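Local coordinates for putative uncharacterized protein (Xanthomonas oryzae pv. oryzae, PDB 4KL0) that is a calcium-binding bacterial effector of uncertain function that may hydrolyse the N-glycosidic bond of nucleosides, at residues Asp29-Thr34 / Glu137-Ser142; Leu146-Ile151 / Ala159-Ala164; Thr155-Leu160 / Arg208-Arg213; Ser174-Gly179 / Leu322-Pro327; Arg213-Gln216 / Pro220-Ile223. All coordinates share one frame; numbering follows the deposited sequence.

In the fold
Four of the five contacts tie one sheet of mainly parallel strands to its helices, in a Rossmann-like fold. Contacts 1, 2, 4 and 5 each join a strand to a helix. Contact 3 joins two of those helices and shares residues with contacts 2 and 5. Contact 4 uses helix 317-325, which brings Asp318 to the calcium. Contacts 2 and 3 are close, with centres about 7 Å apart. Contacts 1 and 5 do not touch, and their centres are about 17 Å apart. The ion meets contact 2 at Ile151. The side chain of Thr176 in contact 4 and that of Ala157 in contact 3 each lie about 13 Å from it.

Contact 1: residues Asp29-Thr34 / Glu137-Ser142; sequences DTLLFT and ERLATS
Two torsions carry the guanidinium of Arg138 towards Asp29. CG of Arg138 stands anti to the backbone N (chi1 178°), and the chain then bends at chi3 (-55°). The carboxylate of Asp29 swings to the side of its own backbone N. Asp29 OD2 and Arg138 NH1 end 4.2 Å apart, too far for a salt bridge. The two flat groups are turned 83° against each other, and the side chains cross at about a right angle. Each charge has a closer partner elsewhere: Asp29 OD2 pairs with Arg59, and Arg138 NE pairs with Asp62. The remaining attraction between Asp29 and Arg138 is probably modest.

The apolar half of the contact is Leu31. Its CD1 reaches CD2 of Leu139 at 4.3 Å. Its other branch, CD2, lies 4.5 Å from CD of Arg138, beside the aliphatic part of that chain. On the helix side, Ser142 OG donates to Arg138 O over 2.8 Å, from above the carbonyl plane. This bond ties Ser142 back to the helical residue Arg138.

Segments 29-34 and 137-141 run nearly antiparallel, their axes 11.2 Å apart. Helix 133-141 leads into strand 146-150, the parallel neighbour of strand 28-34 in the Rossmann-like sheet. On its other side, strand 28-34 is flanked by strand 58-65. Leu139 also packs on helix 165-171, and Leu31 on Leu160 of helix 155-163.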
# COMPACT_ATOMS: atom_id res chain seq x y z
N ASP A 29 -14.19 4.69 7.83
CA ASP A 29 -13.28 3.96 8.72
C ASP A 29 -12.58 2.87 7.91
O ASP A 29 -13.24 2.18 7.10
CB ASP A 29 -14.02 3.33 9.90
CG ASP A 29 -14.20 4.29 11.04
OD1 ASP A 29 -13.81 5.47 10.89
OD2 ASP A 29 -14.71 3.88 12.12
N THR A 30 -11.26 2.72 8.12
CA THR A 30 -10.43 1.91 7.20
C THR A 30 -9.58 0.92 7.96
O THR A 30 -8.95 1.27 8.95
CB THR A 30 -9.51 2.84 6.35
OG1 THR A 30 -10.32 3.68 5.51
CG2 THR A 30 -8.57 2.01 5.47
N LEU A 31 -9.59 -0.34 7.48
CA LEU A 31 -8.75 -1.43 8.01
C LEU A 31 -7.66 -1.70 6.95
O LEU A 31 -7.99 -1.93 5.74
CB LEU A 31 -9.56 -2.73 8.19
CG LEU A 31 -10.91 -2.49 8.88
CD1 LEU A 31 -11.71 -3.83 8.92
CD2 LEU A 31 -10.72 -1.94 10.26
N LEU A 32 -6.40 -1.62 7.38
CA LEU A 32 -5.25 -1.72 6.45
C LEU A 32 -4.41 -2.95 6.80
O LEU A 32 -4.09 -3.22 7.96
CB LEU A 32 -4.44 -0.42 6.57
CG LEU A 32 -3.24 -0.25 5.68
CD1 LEU A 32 -3.69 -0.22 4.20
CD2 LEU A 32 -2.47 1.09 5.97
N PHE A 33 -4.01 -3.68 5.75
CA PHE A 33 -3.18 -4.88 5.87
C PHE A 33 -1.90 -4.62 5.09
O PHE A 33 -1.98 -4.29 3.91
CB PHE A 33 -3.95 -6.08 5.27
CG PHE A 33 -5.26 -6.32 5.93
CD1 PHE A 33 -5.38 -7.27 6.94
CD2 PHE A 33 -6.37 -5.59 5.52
CE1 PHE A 33 -6.66 -7.44 7.59
CE2 PHE A 33 -7.62 -5.76 6.17
CZ PHE A 33 -7.72 -6.73 7.20
N THR A 34 -0.74 -4.65 5.75
CA THR A 34 0.46 -3.98 5.21
C THR A 34 1.76 -4.64 5.67
O THR A 34 1.76 -5.41 6.63
CB THR A 34 0.41 -2.53 5.68
OG1 THR A 34 1.56 -1.79 5.23
CG2 THR A 34 0.35 -2.45 7.18
N GLU A 137 -13.92 -6.95 16.69
CA GLU A 137 -14.70 -6.15 17.65
C GLU A 137 -15.22 -4.88 17.02
O GLU A 137 -16.34 -4.45 17.29
CB GLU A 137 -13.86 -5.81 18.87
CG GLU A 137 -13.33 -7.03 19.61
CD GLU A 137 -12.66 -6.65 20.93
OE1 GLU A 137 -12.98 -5.56 21.47
OE2 GLU A 137 -11.80 -7.42 21.42
N ARG A 138 -14.42 -4.26 16.15
CA ARG A 138 -14.85 -3.04 15.51
C ARG A 138 -15.93 -3.25 14.43
O ARG A 138 -16.83 -2.42 14.29
CB ARG A 138 -13.63 -2.24 14.97
CG ARG A 138 -14.06 -0.96 14.24
CD ARG A 138 -12.84 -0.13 13.78
NE ARG A 138 -11.93 0.17 14.88
CZ ARG A 138 -12.12 1.22 15.68
NH1 ARG A 138 -13.19 2.00 15.50
NH2 ARG A 138 -11.23 1.49 16.66
N LEU A 139 -15.86 -4.34 13.67
CA LEU A 139 -16.90 -4.63 12.68
C LEU A 139 -18.24 -4.79 13.43
O LEU A 139 -19.30 -4.40 12.94
CB LEU A 139 -16.57 -5.91 11.89
CG LEU A 139 -15.43 -5.71 10.88
CD1 LEU A 139 -15.10 -7.02 10.19
CD2 LEU A 139 -15.83 -4.64 9.85
N ALA A 140 -18.16 -5.35 14.63
CA ALA A 140 -19.35 -5.64 15.47
C ALA A 140 -20.08 -4.37 15.88
O ALA A 140 -21.32 -4.30 15.86
CB ALA A 140 -18.92 -6.41 16.71
N THR A 141 -19.30 -3.36 16.25
CA THR A 141 -19.82 -2.16 16.90
C THR A 141 -19.78 -0.92 16.00
O THR A 141 -19.96 0.22 16.47
CB THR A 141 -19.06 -1.89 18.20
OG1 THR A 141 -19.66 -0.78 18.89
CG2 THR A 141 -17.59 -1.60 17.93
N SER A 142 -19.56 -1.10 14.71
CA SER A 142 -19.64 0.06 13.84
C SER A 142 -21.03 0.28 13.29
O SER A 142 -21.64 -0.65 12.74
CB SER A 142 -18.65 -0.01 12.68
OG SER A 142 -17.35 0.15 13.18

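Contact 2: residues Leu146-Ile151 / Ala159-Ala164; sequences LGMVVI and ALLAEA. With CA (calcium ion), chain B.
The apolar contact is made by Met148 of the strand with Leu160 and Leu161 of the helix. Met148 SD lies 3.8 Å from Leu161 CD1 and 4.2 Å from Leu160 CD2. Its methyl also takes part, with Met148 CE 3.8 Å from Leu161 CD1. The Met148 chain is extended as far as SD and then bends at chi3 (59°). This turn brings the methyl round to the same leucine branch that the sulfur touches. Met148 and Leu161 pass each other at a slant. Leu161 has an unusual first torsion (chi1 -107°), well away from a staggered value, and this places CD1 at the thioether. Met148 also packs on Phe33 and Ile175 of the neighbouring strands, which makes it part of the buried layer between sheet and helices.

This strand and helix open a beta-alpha-beta crossover of the Rossmann-like fold. The chain leaves strand 146-150, passes through helices 155-163 and 165-171, and returns as the parallel strand 172-178.

Backbone hydrogen bonds hold both partners in shape. Gly147 bonds to Asp29 and Leu31 on one neighbouring strand, and Met148 bonds to Ser174 on the other. In the last turn of the helix, Ala164 N donates to Leu160 O over 2.9 Å.

Metal coordination occurs at the far end of the strand, away from the leucines. Ile151 O binds the calcium ion at 2.4 Å. Three waters bind it too, the nearest being water 2, 2.5 Å from the ion. Asp35, Asp42 and Asp318 complete the site.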
# COMPACT_ATOMS: atom_id res chain seq x y z
N LEU A 146 -17.20 -0.26 6.87
CA LEU A 146 -15.77 0.10 6.83
C LEU A 146 -15.19 -0.35 5.49
O LEU A 146 -15.76 -1.22 4.80
CB LEU A 146 -15.01 -0.61 7.94
CG LEU A 146 -15.28 -0.18 9.41
CD1 LEU A 146 -16.46 -0.91 9.97
CD2 LEU A 146 -14.09 -0.35 10.32
N GLY A 147 -14.06 0.24 5.11
CA GLY A 147 -13.34 -0.25 3.94
C GLY A 147 -12.13 -1.08 4.34
O GLY A 147 -11.54 -0.86 5.40
N MET A 148 -11.78 -2.08 3.54
CA MET A 148 -10.57 -2.90 3.83
C MET A 148 -9.62 -2.62 2.69
O MET A 148 -10.00 -2.64 1.52
CB MET A 148 -10.86 -4.42 3.82
CG MET A 148 -11.60 -4.99 5.08
SD MET A 148 -12.13 -6.80 4.95
CE MET A 148 -10.53 -7.62 4.68
N VAL A 149 -8.38 -2.32 3.02
CA VAL A 149 -7.38 -2.04 1.99
C VAL A 149 -6.19 -2.97 2.17
O VAL A 149 -5.59 -3.04 3.28
CB VAL A 149 -6.93 -0.57 2.10
CG1 VAL A 149 -5.83 -0.33 1.08
CG2 VAL A 149 -8.14 0.40 1.85
N VAL A 150 -5.88 -3.73 1.12
CA VAL A 150 -4.83 -4.77 1.25
C VAL A 150 -3.65 -4.38 0.40
O VAL A 150 -3.74 -4.30 -0.82
CB VAL A 150 -5.39 -6.14 0.81
CG1 VAL A 150 -4.31 -7.20 0.82
CG2 VAL A 150 -6.64 -6.47 1.66
N ILE A 151 -2.51 -4.10 1.06
CA ILE A 151 -1.32 -3.71 0.33
C ILE A 151 -0.18 -4.62 0.77
O ILE A 151 0.94 -4.20 0.73
CB ILE A 151 -0.95 -2.23 0.57
CG1 ILE A 151 -0.92 -1.86 2.07
CG2 ILE A 151 -2.03 -1.34 -0.13
CD1 ILE A 151 -0.42 -0.45 2.35
N ALA A 159 -8.01 -14.29 7.28
CA ALA A 159 -8.40 -14.65 8.66
C ALA A 159 -9.59 -13.85 9.16
O ALA A 159 -10.46 -14.39 9.84
CB ALA A 159 -7.23 -14.53 9.65
N LEU A 160 -9.67 -12.57 8.79
CA LEU A 160 -10.75 -11.70 9.24
C LEU A 160 -12.04 -12.11 8.58
O LEU A 160 -13.08 -12.17 9.25
CB LEU A 160 -10.48 -10.20 8.93
CG LEU A 160 -11.57 -9.21 9.38
CD1 LEU A 160 -11.66 -9.20 10.89
CD2 LEU A 160 -11.27 -7.76 8.95
N LEU A 161 -11.99 -12.40 7.28
CA LEU A 161 -13.23 -12.82 6.61
C LEU A 161 -13.64 -14.16 7.20
O LEU A 161 -14.85 -14.47 7.28
CB LEU A 161 -13.06 -12.93 5.10
CG LEU A 161 -13.75 -11.80 4.39
CD1 LEU A 161 -13.10 -10.46 4.85
CD2 LEU A 161 -13.62 -12.02 2.91
N ALA A 162 -12.68 -14.95 7.65
CA ALA A 162 -13.08 -16.25 8.19
C ALA A 162 -13.66 -16.14 9.60
O ALA A 162 -14.70 -16.77 9.91
CB ALA A 162 -11.94 -17.25 8.16
N GLU A 163 -12.99 -15.39 10.48
CA GLU A 163 -13.44 -15.29 11.87
C GLU A 163 -14.68 -14.44 12.00
O GLU A 163 -15.52 -14.69 12.86
CB GLU A 163 -12.30 -14.78 12.76
CG GLU A 163 -11.14 -15.79 12.74
CD GLU A 163 -9.99 -15.40 13.61
OE1 GLU A 163 -10.15 -14.45 14.42
OE2 GLU A 163 -8.92 -16.05 13.47
N ALA A 164 -14.85 -13.46 11.11
CA ALA A 164 -15.95 -12.52 11.28
C ALA A 164 -16.82 -12.48 10.04
O ALA A 164 -17.38 -11.44 9.70
CB ALA A 164 -15.42 -11.15 11.63
CA CA B . 3.20 -3.41 0.43
O HOH W 1 2.40 -3.93 -2.09
O HOH W 2 5.12 -2.95 -1.08
O HOH W 3 3.95 -5.76 -0.38

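Contact 3: residues Thr155-Leu160 / Arg208-Arg213; sequences TDASAL and RALYRR
Leu210 meets Ala157 and Ser158 on the facing helix. Its CD2 branch lies 3.9 Å from Ala157 CB. Its CD1 branch comes to the backbone instead, with CD1 3.6 Å from Ala157 O. The base of the side chain is engaged as well, since Leu210 CB stands 4.1 Å from Ser158 CB. CB thus packs on Ser158, and both methyls reach Ala157. CG of Leu210 is anti to the backbone N (chi1 179°), which carries the branches over Ala157.

One residue back, Ala209 CB touches Ser158 OG at 3.3 Å. This is a methyl against a hydroxyl oxygen, and no hydrogen bond crosses the contact. The Ser158 hydroxyl is anti to its own backbone N (chi1 173°), which puts it against that methyl.

The small residues let the backbones come close. CA of Ser158 and CA of Leu210 are 4.7 Å apart, and the segment axes approach to 8.6 Å at a crossing angle of 42°. Helices 155-163 and 204-216 belong to the connections of successive beta-alpha-beta units. They lie side by side on one face of the Rossmann-like sheet, and their directions agree roughly.

Further out, Leu210 packs on Met154 and Leu161, and Ala157 rests on Phe33 of strand 28-34. At the start of the first helix, Thr155 OG1 is hydrogen-bonded to Asp203, just before helix 204-216. His205, whose side chain is about 6 Å from that of Ala209, binds a second calcium seen in this protein, although none is bound there to this chain in the model.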
# COMPACT_ATOMS: atom_id res chain seq x y z
N THR A 155 -2.73 -13.20 4.57
CA THR A 155 -2.97 -14.14 5.70
C THR A 155 -4.02 -13.60 6.68
O THR A 155 -4.98 -14.29 7.08
CB THR A 155 -1.66 -14.30 6.45
OG1 THR A 155 -0.66 -14.75 5.54
CG2 THR A 155 -1.80 -15.23 7.64
N ASP A 156 -3.83 -12.36 7.11
CA ASP A 156 -4.76 -11.74 8.10
C ASP A 156 -6.07 -11.26 7.51
O ASP A 156 -7.13 -11.34 8.19
CB ASP A 156 -4.03 -10.63 8.85
CG ASP A 156 -2.72 -11.13 9.39
OD1 ASP A 156 -2.75 -12.06 10.23
OD2 ASP A 156 -1.67 -10.66 8.98
N ALA A 157 -6.04 -10.69 6.30
CA ALA A 157 -7.29 -10.29 5.70
C ALA A 157 -8.20 -11.49 5.49
O ALA A 157 -9.39 -11.38 5.68
CB ALA A 157 -7.03 -9.55 4.33
N SER A 158 -7.62 -12.61 5.10
CA SER A 158 -8.44 -13.81 4.89
C SER A 158 -8.90 -14.30 6.27
O SER A 158 -10.08 -14.69 6.40
CB SER A 158 -7.62 -14.88 4.21
OG SER A 158 -8.34 -16.11 4.14
N ALA A 159 -8.01 -14.29 7.28
CA ALA A 159 -8.40 -14.65 8.66
C ALA A 159 -9.59 -13.85 9.16
O ALA A 159 -10.46 -14.39 9.84
CB ALA A 159 -7.23 -14.53 9.65
N LEU A 160 -9.67 -12.57 8.79
CA LEU A 160 -10.75 -11.70 9.24
C LEU A 160 -12.04 -12.11 8.58
O LEU A 160 -13.08 -12.17 9.25
CB LEU A 160 -10.48 -10.20 8.93
CG LEU A 160 -11.57 -9.21 9.38
CD1 LEU A 160 -11.66 -9.20 10.89
CD2 LEU A 160 -11.27 -7.76 8.95
N ARG A 208 -6.11 -16.98 -2.25
CA ARG A 208 -7.25 -17.68 -2.85
C ARG A 208 -8.47 -17.64 -1.92
O ARG A 208 -9.60 -17.49 -2.39
CB ARG A 208 -6.87 -19.14 -3.15
CG ARG A 208 -5.86 -19.21 -4.22
CD ARG A 208 -5.35 -20.64 -4.52
NE ARG A 208 -4.57 -20.53 -5.74
CZ ARG A 208 -3.50 -21.23 -6.05
NH1 ARG A 208 -3.04 -22.16 -5.20
NH2 ARG A 208 -2.89 -20.97 -7.23
N ALA A 209 -8.27 -17.84 -0.63
CA ALA A 209 -9.40 -17.87 0.30
C ALA A 209 -10.09 -16.48 0.29
O ALA A 209 -11.33 -16.36 0.36
CB ALA A 209 -8.94 -18.23 1.67
N LEU A 210 -9.28 -15.41 0.26
CA LEU A 210 -9.84 -14.06 0.36
C LEU A 210 -10.64 -13.69 -0.89
O LEU A 210 -11.80 -13.22 -0.73
CB LEU A 210 -8.75 -13.01 0.71
CG LEU A 210 -9.25 -11.57 0.81
CD1 LEU A 210 -10.03 -11.34 2.10
CD2 LEU A 210 -8.06 -10.60 0.73
N TYR A 211 -10.06 -13.89 -2.09
CA TYR A 211 -10.70 -13.50 -3.35
C TYR A 211 -11.99 -14.28 -3.44
O TYR A 211 -13.04 -13.74 -3.79
CB TYR A 211 -9.84 -13.89 -4.55
CG TYR A 211 -8.70 -12.92 -4.92
CD1 TYR A 211 -7.77 -12.49 -3.96
CD2 TYR A 211 -8.51 -12.49 -6.25
CE1 TYR A 211 -6.72 -11.69 -4.32
CE2 TYR A 211 -7.44 -11.69 -6.60
CZ TYR A 211 -6.53 -11.30 -5.64
OH TYR A 211 -5.43 -10.52 -5.97
N ARG A 212 -11.90 -15.57 -3.13
CA ARG A 212 -13.07 -16.44 -3.22
C ARG A 212 -14.13 -16.05 -2.20
O ARG A 212 -15.30 -15.91 -2.57
CB ARG A 212 -12.66 -17.92 -3.04
CG ARG A 212 -13.87 -18.86 -2.88
CD ARG A 212 -13.41 -20.33 -2.88
NE ARG A 212 -12.74 -20.67 -1.63
CZ ARG A 212 -11.48 -21.10 -1.57
NH1 ARG A 212 -10.78 -21.26 -2.69
NH2 ARG A 212 -10.93 -21.39 -0.39
N ARG A 213 -13.78 -15.88 -0.92
CA ARG A 213 -14.79 -15.64 0.08
C ARG A 213 -15.43 -14.26 -0.06
O ARG A 213 -16.58 -14.09 0.36
CB ARG A 213 -14.25 -15.86 1.49
CG ARG A 213 -15.27 -15.90 2.61
CD ARG A 213 -16.09 -17.23 2.58
NE ARG A 213 -17.06 -17.31 3.69
CZ ARG A 213 -18.24 -17.93 3.60
NH1 ARG A 213 -18.60 -18.49 2.44
NH2 ARG A 213 -19.08 -17.99 4.64

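Contact 4: residues Ser174-Gly179 / Leu322-Pro327; sequences SITIMG and LLAALP
Thr176 meets Ala325 with every atom of its side chain. At the base, Thr176 CB lies 3.8 Å from Ala325 CB. From there the side chain forks. Thr176 OG1 stands 3.5 Å from Ala325 CB and equally near Ala325 CA. With OG1 anti to the carbonyl carbon (chi1 -55°), CG2 is anti to the backbone N, and both branches reach Ala325. The methyl, Thr176 CG2, is 4.0 Å from Ala325 CB and 4.3 Å from Ala324 CB. Oxygen and methyl both pack against CA and CB of Ala325. Thr176 CG2 also rests against the backbone O of Arg222 on the adjoining strand, and the side chain packs on Thr321 one turn earlier in helix 317-325.

A single water makes the polar link. Water 4 donates to Ala325 O over 2.8 Å and is hydrogen-bonded to Ser174 OG at 3.0 Å. It bridges the strand to the last turn of helix 317-325, just before Leu326, at the N-cap position of helix 327-333. Ala324 O is held separately by Arg222.

The helix packs on the sheet face opposite helix 204-216, and its earlier residue Asp318 binds the calcium ion. No direct hydrogen bond joins the two segments. Their chemistry implies close van der Waals packing of small side chains, with one water supplying a donor to a carbonyl at the helix end.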
# COMPACT_ATOMS: atom_id res chain seq x y z
N SER A 174 -16.13 -2.57 0.76
CA SER A 174 -15.39 -3.06 -0.39
C SER A 174 -14.08 -3.51 0.14
O SER A 174 -13.68 -3.16 1.27
CB SER A 174 -15.10 -1.95 -1.42
OG SER A 174 -14.36 -0.88 -0.81
N ILE A 175 -13.40 -4.27 -0.69
CA ILE A 175 -12.02 -4.72 -0.41
C ILE A 175 -11.21 -4.32 -1.63
O ILE A 175 -11.51 -4.72 -2.76
CB ILE A 175 -11.92 -6.24 -0.22
CG1 ILE A 175 -12.79 -6.71 0.93
CG2 ILE A 175 -10.43 -6.64 -0.05
CD1 ILE A 175 -12.84 -8.23 1.11
N THR A 176 -10.16 -3.54 -1.42
CA THR A 176 -9.35 -3.04 -2.53
C THR A 176 -7.95 -3.58 -2.31
O THR A 176 -7.42 -3.50 -1.20
CB THR A 176 -9.25 -1.48 -2.52
OG1 THR A 176 -10.58 -0.93 -2.50
CG2 THR A 176 -8.57 -0.91 -3.75
N ILE A 177 -7.38 -4.18 -3.34
CA ILE A 177 -6.17 -5.01 -3.13
C ILE A 177 -5.14 -4.64 -4.18
O ILE A 177 -5.47 -4.47 -5.36
CB ILE A 177 -6.49 -6.54 -3.38
CG1 ILE A 177 -7.59 -7.02 -2.44
CG2 ILE A 177 -5.20 -7.41 -3.23
CD1 ILE A 177 -8.12 -8.46 -2.81
N MET A 178 -3.87 -4.54 -3.78
CA MET A 178 -2.78 -4.36 -4.72
C MET A 178 -2.34 -5.78 -5.07
O MET A 178 -1.68 -6.47 -4.28
CB MET A 178 -1.63 -3.59 -4.00
CG MET A 178 -0.54 -3.01 -4.92
SD MET A 178 0.58 -4.24 -5.74
CE MET A 178 0.09 -3.88 -7.46
N GLY A 179 -2.78 -6.25 -6.23
CA GLY A 179 -2.75 -7.70 -6.42
C GLY A 179 -2.77 -8.01 -7.90
O GLY A 179 -2.17 -7.30 -8.67
N LEU A 322 -4.63 2.71 -2.26
CA LEU A 322 -5.42 3.50 -1.33
C LEU A 322 -6.27 4.56 -2.05
O LEU A 322 -7.49 4.69 -1.73
CB LEU A 322 -4.50 4.12 -0.26
CG LEU A 322 -5.31 5.02 0.71
CD1 LEU A 322 -6.30 4.17 1.48
CD2 LEU A 322 -4.39 5.71 1.69
N LEU A 323 -5.69 5.25 -3.03
CA LEU A 323 -6.45 6.24 -3.80
C LEU A 323 -7.60 5.53 -4.51
O LEU A 323 -8.71 6.07 -4.61
CB LEU A 323 -5.55 7.00 -4.77
CG LEU A 323 -4.48 7.90 -4.10
CD1 LEU A 323 -3.76 8.73 -5.16
CD2 LEU A 323 -5.09 8.86 -3.08
N ALA A 324 -7.35 4.31 -4.97
CA ALA A 324 -8.42 3.56 -5.65
C ALA A 324 -9.54 3.08 -4.72
O ALA A 324 -10.65 2.75 -5.20
CB ALA A 324 -7.79 2.37 -6.46
N ALA A 325 -9.28 3.04 -3.39
CA ALA A 325 -10.19 2.51 -2.40
C ALA A 325 -11.20 3.52 -1.92
O ALA A 325 -12.19 3.11 -1.28
CB ALA A 325 -9.37 2.02 -1.16
N LEU A 326 -10.91 4.81 -2.11
CA LEU A 326 -11.80 5.88 -1.63
C LEU A 326 -12.54 6.47 -2.83
O LEU A 326 -11.92 6.84 -3.84
CB LEU A 326 -10.98 7.00 -0.97
CG LEU A 326 -9.98 6.59 0.12
CD1 LEU A 326 -9.06 7.75 0.55
CD2 LEU A 326 -10.65 5.99 1.36
N PRO A 327 -13.89 6.61 -2.72
CA PRO A 327 -14.62 7.10 -3.91
C PRO A 327 -14.20 8.49 -4.34
O PRO A 327 -14.11 8.78 -5.53
CB PRO A 327 -16.07 7.09 -3.45
CG PRO A 327 -16.11 6.07 -2.37
CD PRO A 327 -14.79 6.21 -1.64
O HOH W 4 -14.09 1.56 -2.56

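Contact 5: residues Arg213-Gln216 / Pro220-Ile223; sequences RAQQ and PLRI
The amide nitrogen of Gln215 is gripped by two carbonyls while its chain lies against Leu221. Gln215 NE2 is hydrogen-bonded to Tyr211 O, one turn back in the same helix, and to Val191 O, in the loop before helix 198-202. These bonds hold the end of the glutamine and probably fix the rotation of its amide. Gln215 OE1 is hydrogen-bonded too, so both polar ends of this buried side chain are satisfied.

Leu221 CD1 lies 4.1 Å from Gln215 CG and 4.2 Å from Gln215 NE2. The two side chains cross at about a right angle, so the methyl meets the glutamine chain from the side. The other branch turns to Ala214, with Leu221 CD2 3.7 Å from Ala214 CB. Leu221 CG is also close, 3.9 Å from Ala214 CB. The leucine has CG anti to its carbonyl carbon (chi1 -81°), which spreads its two methyls over neighbouring helix residues.

Helix 204-216 and strand 221-224 are the second half of a beta-alpha-beta crossover in the Rossmann-like sheet. Strand 172-178 begins it, and strand 221-224 comes back parallel beside it. Only a short turn separates helix from strand, and Ala214 packs on Ile175 of the first strand as well. Val347 of strand 347-350 meets both Gln215 and Leu221.

On the outer side of the helix, Arg213 NH1 donates to Gln216 OE1 over 3.2 Å. The oxygen sits at the edge of the guanidinium, nearly in its plane, and the N-H...O angle is 157°.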
# COMPACT_ATOMS: atom_id res chain seq x y z
N ARG A 213 -13.78 -15.88 -0.92
CA ARG A 213 -14.79 -15.64 0.08
C ARG A 213 -15.43 -14.26 -0.06
O ARG A 213 -16.58 -14.09 0.36
CB ARG A 213 -14.25 -15.86 1.49
CG ARG A 213 -15.27 -15.90 2.61
CD ARG A 213 -16.09 -17.23 2.58
NE ARG A 213 -17.06 -17.31 3.69
CZ ARG A 213 -18.24 -17.93 3.60
NH1 ARG A 213 -18.60 -18.49 2.44
NH2 ARG A 213 -19.08 -17.99 4.64
N ALA A 214 -14.71 -13.29 -0.62
CA ALA A 214 -15.23 -11.94 -0.67
C ALA A 214 -16.40 -12.04 -1.64
O ALA A 214 -17.49 -11.50 -1.40
CB ALA A 214 -14.14 -10.97 -1.22
N GLN A 215 -16.17 -12.77 -2.71
CA GLN A 215 -17.17 -12.95 -3.78
C GLN A 215 -18.37 -13.78 -3.29
O GLN A 215 -19.51 -13.43 -3.60
CB GLN A 215 -16.57 -13.53 -5.03
CG GLN A 215 -15.67 -12.56 -5.85
CD GLN A 215 -14.85 -13.28 -6.92
OE1 GLN A 215 -15.22 -13.28 -8.12
NE2 GLN A 215 -13.71 -13.88 -6.51
N GLN A 216 -18.11 -14.84 -2.53
CA GLN A 216 -19.20 -15.62 -1.90
C GLN A 216 -20.04 -14.79 -0.93
O GLN A 216 -21.26 -15.03 -0.76
CB GLN A 216 -18.64 -16.83 -1.18
CG GLN A 216 -17.96 -17.73 -2.15
CD GLN A 216 -17.36 -18.97 -1.52
OE1 GLN A 216 -17.13 -19.04 -0.32
NE2 GLN A 216 -17.14 -19.97 -2.35
N PRO A 220 -17.86 -6.21 -2.76
CA PRO A 220 -17.18 -5.76 -3.99
C PRO A 220 -15.65 -5.83 -3.83
O PRO A 220 -15.15 -5.42 -2.79
CB PRO A 220 -17.60 -4.29 -4.13
CG PRO A 220 -18.93 -4.22 -3.34
CD PRO A 220 -18.81 -5.23 -2.21
N LEU A 221 -14.96 -6.32 -4.84
CA LEU A 221 -13.49 -6.37 -4.87
C LEU A 221 -12.96 -5.43 -5.90
O LEU A 221 -13.47 -5.37 -7.03
CB LEU A 221 -13.03 -7.78 -5.29
CG LEU A 221 -12.95 -8.96 -4.37
CD1 LEU A 221 -12.41 -10.15 -5.20
CD2 LEU A 221 -12.02 -8.64 -3.18
N ARG A 222 -11.91 -4.67 -5.59
CA ARG A 222 -11.31 -3.82 -6.59
C ARG A 222 -9.81 -4.12 -6.57
O ARG A 222 -9.21 -4.03 -5.50
CB ARG A 222 -11.53 -2.34 -6.29
CG ARG A 222 -10.95 -1.41 -7.35
CD ARG A 222 -11.38 0.04 -7.07
NE ARG A 222 -12.80 0.12 -7.36
CZ ARG A 222 -13.53 1.21 -7.19
NH1 ARG A 222 -12.96 2.32 -6.74
NH2 ARG A 222 -14.82 1.18 -7.50
N ILE A 223 -9.27 -4.55 -7.69
CA ILE A 223 -7.89 -5.11 -7.72
C ILE A 223 -7.05 -4.18 -8.58
O ILE A 223 -7.31 -3.98 -9.80
CB ILE A 223 -7.80 -6.50 -8.32
CG1 ILE A 223 -8.75 -7.55 -7.70
CG2 ILE A 223 -6.33 -7.01 -8.21
CD1 ILE A 223 -8.50 -7.85 -6.30